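PDB 1XZO: hypothetical protein ypmQ from Bacillus subtilis, which is needed to insert copper into the active site of cytochrome c oxidase and may also act in copper homeostasis or redox signaling. Local coordinates for residues F18-Q21 against N25-L28. Residues are numbered along the deposited sequence; the frame is centred on the assembly and turned at random.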
loop_
_atom_site.group_PDB
_atom_site.type_symbol
_atom_site.label_atom_id
_atom_site.label_comp_id
_atom_site.label_asym_id
_atom_site.label_seq_id
_atom_site.Cartn_x
_atom_site.Cartn_y
_atom_site.Cartn_z
ATOM N N PHE A 18 8.116 5.939 -8.834
ATOM C CA PHE A 18 6.890 6.590 -9.004
ATOM C C PHE A 18 7.047 7.952 -8.256
ATOM O O PHE A 18 8.068 8.138 -7.590
ATOM C CB PHE A 18 5.834 5.699 -8.315
ATOM C CG PHE A 18 5.594 4.389 -9.043
ATOM C CD1 PHE A 18 4.960 3.315 -8.396
ATOM C CD2 PHE A 18 5.932 4.247 -10.412
ATOM C CE1 PHE A 18 4.689 2.163 -9.063
ATOM C CE2 PHE A 18 5.631 3.053 -11.124
ATOM C CZ PHE A 18 4.938 2.028 -10.488
ATOM N N GLN A 19 6.037 8.779 -8.296
ATOM C CA GLN A 19 6.044 10.074 -7.570
ATOM C C GLN A 19 5.004 10.069 -6.469
ATOM O O GLN A 19 3.867 9.616 -6.699
ATOM C CB GLN A 19 5.795 11.247 -8.503
ATOM C CG GLN A 19 6.977 11.476 -9.470
ATOM C CD GLN A 19 6.539 12.260 -10.752
ATOM O OE1 GLN A 19 5.350 12.229 -11.147
ATOM N NE2 GLN A 19 7.488 12.912 -11.405
ATOM N N ASN A 20 5.374 10.670 -5.342
ATOM C CA ASN A 20 4.394 10.783 -4.198
ATOM C C ASN A 20 3.522 12.028 -4.291
ATOM O O ASN A 20 3.422 12.740 -5.318
ATOM C CB ASN A 20 5.125 10.521 -2.885
ATOM C CG ASN A 20 5.867 11.782 -2.383
ATOM O OD1 ASN A 20 5.823 12.859 -3.049
ATOM N ND2 ASN A 20 6.605 11.629 -1.325
ATOM N N GLN A 21 2.653 12.219 -3.261
ATOM C CA GLN A 21 1.700 13.290 -3.296
ATOM C C GLN A 21 2.391 14.682 -3.290
ATOM O O GLN A 21 1.739 15.631 -3.544
ATOM C CB GLN A 21 0.823 13.221 -1.984
ATOM C CG GLN A 21 1.567 13.358 -0.631
ATOM C CD GLN A 21 2.472 12.262 -0.211
ATOM O OE1 GLN A 21 3.389 12.477 0.565
ATOM N NE2 GLN A 21 2.228 11.022 -0.725
ATOM N N ASN A 25 10.217 11.657 -5.950
ATOM C CA ASN A 25 10.457 10.274 -6.333
ATOM C C ASN A 25 10.516 9.298 -5.127
ATOM O O ASN A 25 11.267 9.473 -4.153
ATOM C CB ASN A 25 11.715 10.099 -7.193
ATOM C CG ASN A 25 11.571 10.654 -8.588
ATOM O OD1 ASN A 25 10.492 11.033 -9.063
ATOM N ND2 ASN A 25 12.683 10.708 -9.252
ATOM N N VAL A 26 9.832 8.158 -5.329
ATOM C CA VAL A 26 9.873 6.999 -4.456
ATOM C C VAL A 26 10.108 5.728 -5.276
ATOM O O VAL A 26 9.424 5.500 -6.217
ATOM C CB VAL A 26 8.518 6.922 -3.664
ATOM C CG1 VAL A 26 8.466 5.682 -2.770
ATOM C CG2 VAL A 26 8.386 8.214 -2.838
ATOM N N SER A 27 11.125 5.014 -4.909
ATOM C CA SER A 27 11.580 3.835 -5.649
ATOM C C SER A 27 11.626 2.570 -4.754
ATOM O O SER A 27 11.953 2.634 -3.559
ATOM C CB SER A 27 12.955 4.127 -6.282
ATOM O OG SER A 27 13.908 4.192 -5.261
ATOM N N LEU A 28 11.575 1.395 -5.390
ATOM C CA LEU A 28 11.926 0.184 -4.685
ATOM C C LEU A 28 13.267 0.256 -4.009
ATOM O O LEU A 28 13.442 -0.155 -2.883
ATOM C CB LEU A 28 11.797 -1.050 -5.579
ATOM C CG LEU A 28 12.187 -2.379 -4.993
ATOM C CD1 LEU A 28 13.458 -2.435 -4.454
ATOM C CD2 LEU A 28 11.117 -2.738 -3.855
#
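Phe-18 and Val-26 form an antiparallel hydrogen-bonded pair. Phe-18 N donates to Val-26 O at 3.0 Å, and Val-26 N returns a bond to Phe-18 O at 2.9 Å. The second bond is nearly straight, with an angle of 174° at the hydrogen. Phe-18 O also takes a weaker, longer CA-H contact from Asn-25 CA at 3.4 Å.

Gln-19 and Asn-25 make the adjoining non-hydrogen-bonded pair. Their side chains run side by side on the face they share, with amide planes 25° apart. The touch is between Gln-19 CG and Asn-25 OD1, 3.6 Å apart, and is not a hydrogen bond.

Phe-18 and Val-26 occupy the other face, where both also touch Leu-104. The Phe-18 ring leads away from Val-26 and meets Phe-16, Tyr-107 and, edge to face, Phe-115. Asn-20 crosses Val-26 at about a right angle. Its CB lies 4.0 Å from Val-26 CG2, the methyl branch that meets it.

The buried amide of Asn-20 is bonded at both ends. Its chi1 of 82° goes with OD1 turned to the N-H groups of the turn, where it accepts from the backbone N of Asp-22 and of Lys-24. ND2 bonds to Asp-102 OD2.

The contact is a two-stranded beta hairpin beside the central sheet of the thioredoxin-like fold. It packs on edge strand 101-104, and a backbone bond joins Gln-19 to Thr-105. The two backbone bonds between Phe-18 and Val-26 fix the register, while Asn-20 OD1 holds the turn and ND2 anchors it to Asp-102.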